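Local coordinates for protein excinuclease ABC, subunit A. (Deinococcus radiodurans, PDB 2VF7) that binds DNA and ATP as a zinc-containing, dimeric ABC-type ATPase of the UvrA family, probably recognising damaged DNA for excision repair, at residues Gln225-Val230 / Met252-Ser257; Gln611-Phe616 / Tyr627-Phe632; Thr175-Ala180 / Asp203-Trp208. The protein carries 1 engineered substitution. All blocks are in the same frame, centred on the assembly; numbering follows the deposited sequence.

Contact 1 of 3, residues Gln225-Val230 / Met252-Ser257; sequences QPVVPV and MGTFSS
Met252 folds back over the neighbouring strand at Val227, Val228 and Pro229, on one face of a two-stranded antiparallel ribbon. Its CB lies beside Val227 CG1. With CG anti to the carbonyl carbon (chi1 -58°) and further bends at chi2 and chi3, the chain curls across the partner strand: SD passes Pro229 CA at 3.9 Å, and the terminal CE settles over the Val228-Pro229 peptide, 3.4 Å from Val228 C. The same methyl also meets Val227 CG1 and, at 3.9 Å, Pro229 CD. Thr254 stands on this face too, with its OG1 near Val227 CG2 and its own CG2 against Gln225 O.

Backbone bonds tie the two strands. Val228 and Gly253 form a hydrogen-bonded antiparallel pair, Val228 N to Gly253 O at 2.9 Å and Gly253 N to Val228 O at 2.8 Å. Phe255 N reaches Pro226 O at 3.0 Å. Val230 CG1 lies 3.5 Å from Gly253 N, close over the backbone. Past the paired residues, Gln225 stretches beyond CG so that NE2 donates to Phe255 O at 3.3 Å, in the plane of both the amide and the carbonyl. Pro226 and the CB of Phe255 lie side by side and point the same way.

The Phe255 ring, turned away from the partner strand, stacks on Trp218, and the Phe255 side chain also touches Gln193 and Leu197 of helix 187-199. Val228 packs on Ile196 and Thr199 of that helix, while Ser257 N-caps helix 258-268. The ribbon 227-230/251-254 is thus an antiparallel pair of strands connected through helix 236-245, seated on helix 187-199 by Val228 and by Phe255 just after the second strand, within the UvrA DNA-binding domain.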
ATOM      1  N   GLN A 225     -14.190 -21.260  26.661  1.00 51.00           N
ATOM      2  CA  GLN A 225     -13.984 -19.833  26.841  1.00 51.22           C
ATOM      3  C   GLN A 225     -15.253 -19.147  27.333  1.00 51.07           C
ATOM      4  O   GLN A 225     -15.783 -18.292  26.619  1.00 50.82           O
ATOM      5  CB  GLN A 225     -13.592 -19.181  25.513  1.00 51.40           C
ATOM      6  CG  GLN A 225     -12.429 -19.811  24.813  1.00 51.72           C
ATOM      7  CD  GLN A 225     -11.807 -18.864  23.830  1.00 53.21           C
ATOM      8  OE1 GLN A 225     -12.022 -18.988  22.619  1.00 53.80           O
ATOM      9  NE2 GLN A 225     -11.037 -17.896  24.340  1.00 50.47           N
ATOM     10  N   PRO A 226     -15.726 -19.488  28.557  1.00 50.96           N
ATOM     11  CA  PRO A 226     -16.945 -18.878  29.090  1.00 50.80           C
ATOM     12  C   PRO A 226     -16.819 -17.361  29.274  1.00 50.71           C
ATOM     13  O   PRO A 226     -15.714 -16.846  29.498  1.00 50.66           O
ATOM     14  CB  PRO A 226     -17.128 -19.588  30.437  1.00 50.49           C
ATOM     15  CG  PRO A 226     -15.788 -19.992  30.820  1.00 50.49           C
ATOM     16  CD  PRO A 226     -15.153 -20.433  29.533  1.00 51.02           C
ATOM     17  N   VAL A 227     -17.954 -16.676  29.144  1.00 51.52           N
ATOM     18  CA  VAL A 227     -18.073 -15.218  29.234  1.00 51.87           C
ATOM     19  C   VAL A 227     -18.868 -14.885  30.486  1.00 52.19           C
ATOM     20  O   VAL A 227     -20.049 -15.224  30.567  1.00 52.70           O
ATOM     21  CB  VAL A 227     -18.810 -14.632  28.007  1.00 51.64           C
ATOM     22  CG1 VAL A 227     -19.094 -13.146  28.196  1.00 52.63           C
ATOM     23  CG2 VAL A 227     -17.992 -14.829  26.750  1.00 51.70           C
ATOM     24  N   VAL A 228     -18.226 -14.213  31.451  1.00 52.43           N
ATOM     25  CA  VAL A 228     -18.784 -14.025  32.809  1.00 52.20           C
ATOM     26  C   VAL A 228     -18.614 -12.602  33.352  1.00 52.06           C
ATOM     27  O   VAL A 228     -17.632 -11.935  33.018  1.00 52.88           O
ATOM     28  CB  VAL A 228     -18.170 -15.049  33.844  1.00 52.46           C
ATOM     29  CG1 VAL A 228     -18.293 -16.476  33.330  1.00 52.08           C
ATOM     30  CG2 VAL A 228     -16.713 -14.728  34.169  1.00 52.46           C
ATOM     31  N   PRO A 229     -19.549 -12.143  34.209  1.00 51.34           N
ATOM     32  CA  PRO A 229     -19.477 -10.795  34.779  1.00 51.10           C
ATOM     33  C   PRO A 229     -18.269 -10.630  35.667  1.00 51.11           C
ATOM     34  O   PRO A 229     -18.008 -11.496  36.505  1.00 51.25           O
ATOM     35  CB  PRO A 229     -20.735 -10.728  35.648  1.00 51.37           C
ATOM     36  CG  PRO A 229     -21.069 -12.171  35.962  1.00 49.90           C
ATOM     37  CD  PRO A 229     -20.732 -12.875  34.706  1.00 51.43           C
ATOM     38  N   VAL A 230     -17.502  -9.558  35.495  1.00 51.26           N
ATOM     39  CA  VAL A 230     -16.363  -9.403  36.406  1.00 51.09           C
ATOM     40  C   VAL A 230     -16.359  -8.180  37.298  1.00 51.18           C
ATOM     41  O   VAL A 230     -16.845  -7.133  36.917  1.00 51.25           O
ATOM     42  CB  VAL A 230     -14.956  -9.967  35.877  1.00 51.58           C
ATOM     43  CG1 VAL A 230     -14.929 -10.234  34.369  1.00 49.16           C
ATOM     44  CG2 VAL A 230     -13.738  -9.095  36.334  1.00 50.94           C
ATOM     45  N   MET A 252     -17.733  -7.690  31.148  1.00 48.98           N
ATOM     46  CA  MET A 252     -17.879  -9.115  30.869  1.00 48.50           C
ATOM     47  C   MET A 252     -16.543  -9.615  30.401  1.00 48.45           C
ATOM     48  O   MET A 252     -16.020  -9.115  29.404  1.00 47.81           O
ATOM     49  CB  MET A 252     -18.913  -9.375  29.765  1.00 48.48           C
ATOM     50  CG  MET A 252     -20.316  -8.843  30.042  1.00 48.97           C
ATOM     51  SD  MET A 252     -21.150  -9.657  31.425  1.00 51.08           S
ATOM     52  CE  MET A 252     -20.868 -11.397  31.082  1.00 48.07           C
ATOM     53  N   GLY A 253     -16.007 -10.622  31.100  1.00 48.36           N
ATOM     54  CA  GLY A 253     -14.679 -11.146  30.788  1.00 48.27           C
ATOM     55  C   GLY A 253     -14.774 -12.468  30.063  1.00 48.49           C
ATOM     56  O   GLY A 253     -15.746 -13.197  30.260  1.00 48.85           O
ATOM     57  N   THR A 254     -13.748 -12.798  29.268  1.00 48.34           N
ATOM     58  CA  THR A 254     -13.698 -14.062  28.514  1.00 47.50           C
ATOM     59  C   THR A 254     -12.527 -14.922  28.955  1.00 47.85           C
ATOM     60  O   THR A 254     -11.361 -14.502  28.908  1.00 48.76           O
ATOM     61  CB  THR A 254     -13.641 -13.817  26.969  1.00 47.42           C
ATOM     62  OG1 THR A 254     -14.656 -12.870  26.595  1.00 46.08           O
ATOM     63  CG2 THR A 254     -13.869 -15.116  26.186  1.00 46.48           C
ATOM     64  N   PHE A 255     -12.821 -16.134  29.386  1.00 47.29           N
ATOM     65  CA  PHE A 255     -11.760 -17.023  29.860  1.00 47.51           C
ATOM     66  C   PHE A 255     -10.862 -17.484  28.716  1.00 47.64           C
ATOM     67  O   PHE A 255     -11.315 -17.691  27.601  1.00 48.13           O
ATOM     68  CB  PHE A 255     -12.346 -18.236  30.584  1.00 47.09           C
ATOM     69  CG  PHE A 255     -11.309 -19.118  31.210  1.00 47.05           C
ATOM     70  CD1 PHE A 255     -10.564 -18.672  32.302  1.00 46.17           C
ATOM     71  CD2 PHE A 255     -11.061 -20.389  30.695  1.00 47.18           C
ATOM     72  CE1 PHE A 255      -9.575 -19.487  32.878  1.00 48.41           C
ATOM     73  CE2 PHE A 255     -10.078 -21.211  31.252  1.00 47.78           C
ATOM     74  CZ  PHE A 255      -9.334 -20.763  32.353  1.00 48.16           C
ATOM     75  N   SER A 256      -9.573 -17.578  28.986  1.00 48.10           N
ATOM     76  CA  SER A 256      -8.658 -18.251  28.093  1.00 48.64           C
ATOM     77  C   SER A 256      -7.726 -19.103  28.931  1.00 48.93           C
ATOM     78  O   SER A 256      -7.093 -18.610  29.867  1.00 49.56           O
ATOM     79  CB  SER A 256      -7.861 -17.270  27.255  1.00 48.22           C
ATOM     80  OG  SER A 256      -6.517 -17.707  27.236  1.00 50.54           O
ATOM     81  N   SER A 257      -7.652 -20.390  28.614  1.00 49.17           N
ATOM     82  CA  SER A 257      -6.799 -21.302  29.379  1.00 48.76           C
ATOM     83  C   SER A 257      -5.326 -20.930  29.212  1.00 49.38           C
ATOM     84  O   SER A 257      -4.985 -20.180  28.307  1.00 49.71           O
ATOM     85  CB  SER A 257      -7.041 -22.738  28.952  1.00 48.34           C
ATOM     86  OG  SER A 257      -6.661 -22.913  27.607  1.00 49.24           O
TER

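Contact 2 of 3, residues Gln611-Phe616 / Tyr627-Phe632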
ATOM      1  N   GLN A 611      24.834  13.000  34.569  1.00 60.33           N
ATOM      2  CA  GLN A 611      25.427  14.168  35.224  1.00 60.26           C
ATOM      3  C   GLN A 611      24.756  15.445  34.749  1.00 59.21           C
ATOM      4  O   GLN A 611      24.577  16.397  35.522  1.00 59.24           O
ATOM      5  CB  GLN A 611      26.921  14.282  34.931  1.00 61.11           C
ATOM      6  CG  GLN A 611      27.592  13.073  34.253  1.00 65.64           C
ATOM      7  CD  GLN A 611      27.461  11.771  35.042  1.00 70.80           C
ATOM      8  OE1 GLN A 611      27.552  11.747  36.291  1.00 70.96           O
ATOM      9  NE2 GLN A 611      27.242  10.674  34.309  1.00 72.13           N
ATOM     10  N   VAL A 612      24.392  15.453  33.469  1.00 58.23           N
ATOM     11  CA  VAL A 612      23.637  16.536  32.874  1.00 56.85           C
ATOM     12  C   VAL A 612      22.348  16.755  33.670  1.00 56.66           C
ATOM     13  O   VAL A 612      21.980  17.897  33.957  1.00 57.26           O
ATOM     14  CB  VAL A 612      23.350  16.270  31.359  1.00 56.96           C
ATOM     15  CG1 VAL A 612      22.413  17.321  30.781  1.00 56.92           C
ATOM     16  CG2 VAL A 612      24.636  16.219  30.560  1.00 55.03           C
ATOM     17  N   ARG A 613      21.669  15.680  34.057  1.00 55.97           N
ATOM     18  CA  ARG A 613      20.371  15.828  34.724  1.00 55.43           C
ATOM     19  C   ARG A 613      20.555  16.299  36.162  1.00 55.15           C
ATOM     20  O   ARG A 613      19.741  17.043  36.705  1.00 54.17           O
ATOM     21  CB  ARG A 613      19.607  14.517  34.705  1.00 55.63           C
ATOM     22  CG  ARG A 613      19.350  13.987  33.322  1.00 54.83           C
ATOM     23  CD  ARG A 613      18.407  12.815  33.383  1.00 52.93           C
ATOM     24  NE  ARG A 613      19.076  11.589  33.802  1.00 51.03           N
ATOM     25  CZ  ARG A 613      18.891  10.990  34.978  1.00 49.01           C
ATOM     26  NH1 ARG A 613      18.051  11.488  35.865  1.00 49.65           N
ATOM     27  NH2 ARG A 613      19.534   9.878  35.250  1.00 48.21           N
ATOM     28  N   LYS A 614      21.637  15.821  36.765  1.00 55.32           N
ATOM     29  CA  LYS A 614      22.197  16.318  38.033  1.00 54.84           C
ATOM     30  C   LYS A 614      22.399  17.850  38.060  1.00 54.05           C
ATOM     31  O   LYS A 614      22.069  18.501  39.041  1.00 54.45           O
ATOM     32  CB  LYS A 614      23.516  15.580  38.262  1.00 54.87           C
ATOM     33  CG  LYS A 614      24.183  15.814  39.567  1.00 57.57           C
ATOM     34  CD  LYS A 614      25.627  15.328  39.527  1.00 61.05           C
ATOM     35  CE  LYS A 614      26.604  16.406  39.012  1.00 64.64           C
ATOM     36  NZ  LYS A 614      26.732  16.408  37.523  1.00 64.17           N
ATOM     37  N   LEU A 615      22.927  18.417  36.975  1.00 53.89           N
ATOM     38  CA  LEU A 615      23.216  19.859  36.884  1.00 52.61           C
ATOM     39  C   LEU A 615      21.959  20.684  36.732  1.00 52.46           C
ATOM     40  O   LEU A 615      21.938  21.864  37.080  1.00 52.31           O
ATOM     41  CB  LEU A 615      24.127  20.167  35.682  1.00 52.33           C
ATOM     42  CG  LEU A 615      25.573  19.660  35.597  1.00 52.17           C
ATOM     43  CD1 LEU A 615      26.209  19.972  34.248  1.00 48.49           C
ATOM     44  CD2 LEU A 615      26.436  20.203  36.759  1.00 49.99           C
ATOM     45  N   PHE A 616      20.929  20.084  36.142  1.00 52.80           N
ATOM     46  CA  PHE A 616      19.616  20.730  36.008  1.00 52.43           C
ATOM     47  C   PHE A 616      18.842  20.703  37.326  1.00 52.69           C
ATOM     48  O   PHE A 616      18.207  21.681  37.689  1.00 53.12           O
ATOM     49  CB  PHE A 616      18.810  20.088  34.867  1.00 52.22           C
ATOM     50  CG  PHE A 616      19.088  20.699  33.502  1.00 51.12           C
ATOM     51  CD1 PHE A 616      20.142  20.247  32.725  1.00 50.10           C
ATOM     52  CD2 PHE A 616      18.294  21.734  33.016  1.00 49.37           C
ATOM     53  CE1 PHE A 616      20.425  20.832  31.493  1.00 49.51           C
ATOM     54  CE2 PHE A 616      18.559  22.317  31.794  1.00 49.86           C
ATOM     55  CZ  PHE A 616      19.618  21.864  31.016  1.00 48.60           C
ATOM     56  N   TYR A 627      11.687  19.131  42.180  1.00 58.13           N
ATOM     57  CA  TYR A 627      12.253  18.341  41.055  1.00 58.37           C
ATOM     58  C   TYR A 627      13.561  17.692  41.483  1.00 58.49           C
ATOM     59  O   TYR A 627      14.395  18.328  42.163  1.00 59.49           O
ATOM     60  CB  TYR A 627      12.597  19.188  39.814  1.00 57.99           C
ATOM     61  CG  TYR A 627      11.483  19.875  39.043  1.00 57.24           C
ATOM     62  CD1 TYR A 627      10.142  19.609  39.281  1.00 56.11           C
ATOM     63  CD2 TYR A 627      11.802  20.787  38.032  1.00 57.10           C
ATOM     64  CE1 TYR A 627       9.143  20.259  38.547  1.00 57.94           C
ATOM     65  CE2 TYR A 627      10.822  21.437  37.300  1.00 56.92           C
ATOM     66  CZ  TYR A 627       9.496  21.166  37.549  1.00 57.64           C
ATOM     67  OH  TYR A 627       8.522  21.814  36.808  1.00 57.51           O
ATOM     68  N   ASN A 628      13.732  16.434  41.111  1.00 57.63           N
ATOM     69  CA  ASN A 628      15.030  15.810  41.178  1.00 57.38           C
ATOM     70  C   ASN A 628      15.506  15.572  39.747  1.00 56.92           C
ATOM     71  O   ASN A 628      14.819  15.967  38.796  1.00 56.12           O
ATOM     72  CB  ASN A 628      14.983  14.523  42.006  1.00 57.99           C
ATOM     73  CG  ASN A 628      14.092  13.466  41.405  1.00 59.24           C
ATOM     74  OD1 ASN A 628      12.864  13.605  41.382  1.00 59.36           O
ATOM     75  ND2 ASN A 628      14.712  12.379  40.923  1.00 61.82           N
ATOM     76  N   ALA A 629      16.680  14.953  39.606  1.00 56.28           N
ATOM     77  CA  ALA A 629      17.309  14.718  38.312  1.00 55.45           C
ATOM     78  C   ALA A 629      16.410  13.857  37.438  1.00 55.47           C
ATOM     79  O   ALA A 629      16.502  13.906  36.210  1.00 56.09           O
ATOM     80  CB  ALA A 629      18.672  14.061  38.499  1.00 54.69           C
ATOM     81  N   GLY A 630      15.564  13.059  38.083  1.00 55.28           N
ATOM     82  CA  GLY A 630      14.556  12.235  37.416  1.00 55.66           C
ATOM     83  C   GLY A 630      13.578  12.996  36.530  1.00 55.31           C
ATOM     84  O   GLY A 630      13.199  12.507  35.480  1.00 57.35           O
ATOM     85  N   ARG A 631      13.178  14.193  36.930  1.00 54.67           N
ATOM     86  CA  ARG A 631      12.390  15.082  36.081  1.00 53.88           C
ATOM     87  C   ARG A 631      12.998  15.259  34.669  1.00 54.38           C
ATOM     88  O   ARG A 631      12.302  15.596  33.731  1.00 54.03           O
ATOM     89  CB  ARG A 631      12.264  16.446  36.774  1.00 53.56           C
ATOM     90  CG  ARG A 631      11.387  17.482  36.089  1.00 51.45           C
ATOM     91  CD  ARG A 631       9.912  17.156  36.301  1.00 51.59           C
ATOM     92  NE  ARG A 631       9.046  17.911  35.396  1.00 48.39           N
ATOM     93  CZ  ARG A 631       7.770  18.157  35.616  1.00 49.27           C
ATOM     94  NH1 ARG A 631       7.175  17.716  36.721  1.00 48.62           N
ATOM     95  NH2 ARG A 631       7.090  18.867  34.734  1.00 51.44           N
ATOM     96  N   PHE A 632      14.308  15.052  34.532  1.00 54.86           N
ATOM     97  CA  PHE A 632      15.004  15.430  33.309  1.00 54.68           C
ATOM     98  C   PHE A 632      15.387  14.196  32.503  1.00 54.83           C
ATOM     99  O   PHE A 632      16.104  14.284  31.509  1.00 55.26           O
ATOM    100  CB  PHE A 632      16.192  16.369  33.609  1.00 54.72           C
ATOM    101  CG  PHE A 632      15.800  17.627  34.361  1.00 54.80           C
ATOM    102  CD1 PHE A 632      15.325  18.746  33.683  1.00 54.67           C
ATOM    103  CD2 PHE A 632      15.888  17.682  35.746  1.00 54.90           C
ATOM    104  CE1 PHE A 632      14.931  19.910  34.379  1.00 55.15           C
ATOM    105  CE2 PHE A 632      15.492  18.845  36.458  1.00 54.41           C
ATOM    106  CZ  PHE A 632      15.030  19.963  35.768  1.00 53.15           C
TER
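Arg613, on helix 609-617, provides the polar link to the short 3-10 turn at 629-632. Its NH1 donates to Ala629 O at 2.9 Å; the oxygen lies in the guanidinium plane, yet the nitrogen stands above the carbonyl plane instead of at a lone pair. Phe632 N, closing the 3-10 turn, reaches Ala629 O from the other face of that plane, so two donors grip this oxygen.

Van der Waals contacts set carbon against backbone oxygens. CB of Ala629 rests 3.6 Å from Arg613 O. CD of Arg613 lies 3.3 Å from Phe632 O, and the bend at chi3 (-78°) turns the guanidinium toward Ala629 O. Arg613 CG skims Phe632 CB in an apolar touch.

The aromatic part is a CH-pi contact: Phe616 CB sits 3.6 Å above the centroid of the Phe632 ring, only 1° off its normal. The two rings themselves meet obliquely, with planes 40° apart. Arg631 CB lies over the opposite face of the Phe632 ring, toward its rim.

The chemistry implies a join of van der Waals and CH-pi packing, with one guanidinium N-H on a backbone oxygen: Arg613 packs through its aliphatic stem and secures the turn against the helix.

Contact 3 of 3, residues Thr175-Ala180 / Asp203-Trp208; sequences TIRERA and DVDVPW
Arg177 has CG anti to the backbone N (chi1 -163°) and a bend at chi3 (-51°), which carry its guanidinium alongside Asp205. The carboxylate comes to meet it with CG anti to the carbonyl carbon, although the CB of Asp205 points away from the other segment. The result is a side-on, two-nitrogen salt bridge with the planes only 6° apart, both bonds on syn lone pairs. Arg177 NH2 to Asp205 OD2 measures 3.0 Å; Arg177 NE to Asp205 OD1, at 2.5 Å, is shorter than expected, so its exact length is doubtful. This pairing fixes the rotation of both groups. Val204 CG1 lies over one guanidinium face, 3.5 Å from Arg177 NH2.

The main chain adds a bond from Arg177 N to Val204 O at 2.9 Å, just inside the type I turn 176-179. A water joins the loops as well, accepting from Ile176 N and donating to Asp203 O and Val206 O. Asp203 OD1 in turn takes the amide of Asp205 in an Asx turn.

Ile176 supplies the apolar half. Its CG2 meets Val204 CG2 at 3.8 Å, and its CG1 approaches the edge of the Trp208 ring at CE3, 3.7 Å away.

Both segments are loops bracketing helix 187-199, one on its N-terminal and one on its C-terminal side. Ile176 and Val204 rest on that helix through Leu197 and Val198; Trp208 packs on Ile219 and Leu220 of helix 213-221 and bonds through NE1 to Glu165, while Pro236 of helix 236-245 touches Arg177 and Asp205.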
ATOM      1  N   THR A 175       0.009 -19.192  44.982  1.00 50.71           N
ATOM      2  CA  THR A 175      -1.425 -19.046  44.911  1.00 50.93           C
ATOM      3  C   THR A 175      -1.760 -18.507  43.508  1.00 51.06           C
ATOM      4  O   THR A 175      -0.906 -17.892  42.860  1.00 50.82           O
ATOM      5  CB  THR A 175      -1.831 -18.048  46.029  1.00 51.97           C
ATOM      6  OG1 THR A 175      -2.678 -18.678  47.004  1.00 53.92           O
ATOM      7  CG2 THR A 175      -2.471 -16.791  45.492  1.00 50.31           C
ATOM      8  N   ILE A 176      -2.982 -18.739  43.013  1.00 51.10           N
ATOM      9  CA  ILE A 176      -3.385 -18.154  41.725  1.00 49.77           C
ATOM     10  C   ILE A 176      -3.242 -16.599  41.745  1.00 49.50           C
ATOM     11  O   ILE A 176      -2.703 -16.016  40.805  1.00 49.60           O
ATOM     12  CB  ILE A 176      -4.776 -18.679  41.213  1.00 49.71           C
ATOM     13  CG1 ILE A 176      -4.728 -20.174  40.877  1.00 49.84           C
ATOM     14  CG2 ILE A 176      -5.222 -17.924  39.969  1.00 49.23           C
ATOM     15  CD1 ILE A 176      -6.157 -20.830  40.630  1.00 48.54           C
ATOM     16  N   ARG A 177      -3.673 -15.941  42.822  1.00 49.22           N
ATOM     17  CA  ARG A 177      -3.434 -14.480  43.015  1.00 49.32           C
ATOM     18  C   ARG A 177      -1.921 -14.095  43.076  1.00 50.00           C
ATOM     19  O   ARG A 177      -1.541 -12.947  42.767  1.00 50.71           O
ATOM     20  CB  ARG A 177      -4.180 -13.976  44.274  1.00 48.94           C
ATOM     21  CG  ARG A 177      -4.346 -12.452  44.356  1.00 49.83           C
ATOM     22  CD  ARG A 177      -5.090 -11.955  45.612  1.00 49.51           C
ATOM     23  NE  ARG A 177      -6.367 -12.633  45.868  1.00 50.98           N
ATOM     24  CZ  ARG A 177      -7.551 -12.212  45.446  1.00 51.19           C
ATOM     25  NH1 ARG A 177      -7.661 -11.095  44.729  1.00 53.07           N
ATOM     26  NH2 ARG A 177      -8.638 -12.910  45.728  1.00 50.78           N
ATOM     27  N   GLU A 178      -1.064 -15.049  43.465  1.00 49.70           N
ATOM     28  CA  GLU A 178       0.385 -14.851  43.492  1.00 49.69           C
ATOM     29  C   GLU A 178       1.005 -15.167  42.124  1.00 49.75           C
ATOM     30  O   GLU A 178       2.194 -15.392  42.007  1.00 48.63           O
ATOM     31  CB  GLU A 178       1.021 -15.717  44.589  1.00 50.10           C
ATOM     32  CG  GLU A 178       0.834 -15.183  46.020  1.00 50.23           C
ATOM     33  CD  GLU A 178       1.112 -16.220  47.111  1.00 51.05           C
ATOM     34  OE1 GLU A 178       0.890 -15.897  48.307  1.00 53.53           O
ATOM     35  OE2 GLU A 178       1.551 -17.358  46.802  1.00 53.62           O
ATOM     36  N   ARG A 179       0.174 -15.160  41.081  1.00 50.65           N
ATOM     37  CA  ARG A 179       0.598 -15.486  39.700  1.00 50.57           C
ATOM     38  C   ARG A 179       1.233 -16.869  39.544  1.00 50.19           C
ATOM     39  O   ARG A 179       2.211 -17.038  38.809  1.00 50.08           O
ATOM     40  CB  ARG A 179       1.497 -14.389  39.148  1.00 50.18           C
ATOM     41  CG  ARG A 179       0.835 -13.028  39.212  1.00 51.71           C
ATOM     42  CD  ARG A 179       1.431 -12.051  38.239  1.00 52.96           C
ATOM     43  NE  ARG A 179       0.623 -10.845  38.150  1.00 53.58           N
ATOM     44  CZ  ARG A 179      -0.141 -10.486  37.114  1.00 54.39           C
ATOM     45  NH1 ARG A 179      -0.224 -11.230  36.013  1.00 53.34           N
ATOM     46  NH2 ARG A 179      -0.824  -9.353  37.183  1.00 52.35           N
ATOM     47  N   ALA A 180       0.658 -17.855  40.232  1.00 50.14           N
ATOM     48  CA  ALA A 180       1.113 -19.249  40.136  1.00 50.17           C
ATOM     49  C   ALA A 180       1.132 -19.743  38.703  1.00 50.69           C
ATOM     50  O   ALA A 180       2.062 -20.461  38.312  1.00 50.94           O
ATOM     51  CB  ALA A 180       0.284 -20.174  40.998  1.00 50.01           C
ATOM     52  N   ASP A 203     -10.919 -21.107  43.950  1.00 54.78           N
ATOM     53  CA  ASP A 203     -10.113 -20.532  45.020  1.00 54.77           C
ATOM     54  C   ASP A 203      -8.725 -20.056  44.538  1.00 54.35           C
ATOM     55  O   ASP A 203      -7.825 -20.817  44.165  1.00 53.68           O
ATOM     56  CB  ASP A 203      -9.979 -21.544  46.174  1.00 55.64           C
ATOM     57  CG  ASP A 203      -9.535 -20.910  47.491  1.00 56.58           C
ATOM     58  OD1 ASP A 203      -9.125 -19.727  47.531  1.00 56.62           O
ATOM     59  OD2 ASP A 203      -9.606 -21.628  48.512  1.00 60.04           O
ATOM     60  N   VAL A 204      -8.587 -18.749  44.596  1.00 53.76           N
ATOM     61  CA  VAL A 204      -7.498 -18.023  44.020  1.00 52.97           C
ATOM     62  C   VAL A 204      -6.401 -17.731  45.097  1.00 53.31           C
ATOM     63  O   VAL A 204      -5.276 -17.352  44.772  1.00 52.69           O
ATOM     64  CB  VAL A 204      -8.166 -16.788  43.334  1.00 53.22           C
ATOM     65  CG1 VAL A 204      -7.496 -15.449  43.656  1.00 51.91           C
ATOM     66  CG2 VAL A 204      -8.403 -17.062  41.835  1.00 51.31           C
ATOM     67  N   ASP A 205      -6.743 -17.977  46.366  1.00 53.66           N
ATOM     68  CA  ASP A 205      -5.879 -17.671  47.516  1.00 54.58           C
ATOM     69  C   ASP A 205      -5.450 -18.936  48.280  1.00 54.64           C
ATOM     70  O   ASP A 205      -5.247 -18.903  49.490  1.00 54.59           O
ATOM     71  CB  ASP A 205      -6.575 -16.686  48.468  1.00 54.12           C
ATOM     72  CG  ASP A 205      -7.015 -15.418  47.772  1.00 55.12           C
ATOM     73  OD1 ASP A 205      -6.139 -14.627  47.374  1.00 55.36           O
ATOM     74  OD2 ASP A 205      -8.240 -15.214  47.619  1.00 54.96           O
ATOM     75  N   VAL A 206      -5.283 -20.031  47.540  1.00 55.13           N
ATOM     76  CA  VAL A 206      -4.871 -21.345  48.071  1.00 55.01           C
ATOM     77  C   VAL A 206      -3.750 -21.883  47.180  1.00 54.41           C
ATOM     78  O   VAL A 206      -3.812 -21.716  45.968  1.00 54.35           O
ATOM     79  CB  VAL A 206      -6.102 -22.281  48.077  1.00 55.62           C
ATOM     80  CG1 VAL A 206      -5.856 -23.586  47.313  1.00 56.15           C
ATOM     81  CG2 VAL A 206      -6.601 -22.509  49.504  1.00 57.05           C
ATOM     82  N   PRO A 207      -2.713 -22.520  47.756  1.00 54.57           N
ATOM     83  CA  PRO A 207      -1.613 -22.905  46.853  1.00 54.55           C
ATOM     84  C   PRO A 207      -2.055 -23.853  45.719  1.00 54.75           C
ATOM     85  O   PRO A 207      -2.955 -24.697  45.906  1.00 54.93           O
ATOM     86  CB  PRO A 207      -0.612 -23.594  47.792  1.00 54.41           C
ATOM     87  CG  PRO A 207      -0.999 -23.119  49.167  1.00 54.21           C
ATOM     88  CD  PRO A 207      -2.447 -22.942  49.153  1.00 54.04           C
ATOM     89  N   TRP A 208      -1.426 -23.702  44.557  1.00 54.63           N
ATOM     90  CA  TRP A 208      -1.837 -24.414  43.351  1.00 54.52           C
ATOM     91  C   TRP A 208      -2.047 -25.935  43.618  1.00 54.88           C
ATOM     92  O   TRP A 208      -3.164 -26.453  43.494  1.00 55.04           O
ATOM     93  CB  TRP A 208      -0.838 -24.120  42.221  1.00 53.55           C
ATOM     94  CG  TRP A 208      -1.155 -24.788  40.913  1.00 53.55           C
ATOM     95  CD1 TRP A 208      -0.569 -25.910  40.420  1.00 53.05           C
ATOM     96  CD2 TRP A 208      -2.135 -24.384  39.934  1.00 52.36           C
ATOM     97  NE1 TRP A 208      -1.112 -26.236  39.204  1.00 53.25           N
ATOM     98  CE2 TRP A 208      -2.079 -25.322  38.880  1.00 52.20           C
ATOM     99  CE3 TRP A 208      -3.063 -23.337  39.855  1.00 51.81           C
ATOM    100  CZ2 TRP A 208      -2.898 -25.234  37.742  1.00 51.80           C
ATOM    101  CZ3 TRP A 208      -3.895 -23.256  38.713  1.00 52.41           C
ATOM    102  CH2 TRP A 208      -3.804 -24.211  37.682  1.00 51.98           C
TER
HETATM  103  O   HOH W   1      -5.166 -20.747  43.908  1.00 32.34           O

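How the contacts relate
Along the chain, contact 3 comes first, then contact 1, then contact 2, each closing before the next opens. Contacts 1 and 3 both belong to the UvrA DNA-binding domain; their centres lie about 18 Å apart and their nearest atoms about 8 Å. Without touching, they share helix 187-199: contact 3 joins the loops that precede and follow it, and contact 1 seats the two-stranded ribbon on it. Contact 2 lies in the part of the chain that belongs to the ABC transporter family, its centre about 46 Å from that of contact 1 and about 42 Å from that of contact 3. All three are structural packing away from the ADP and zinc sites, two within one DNA-binding module and one in a separate region.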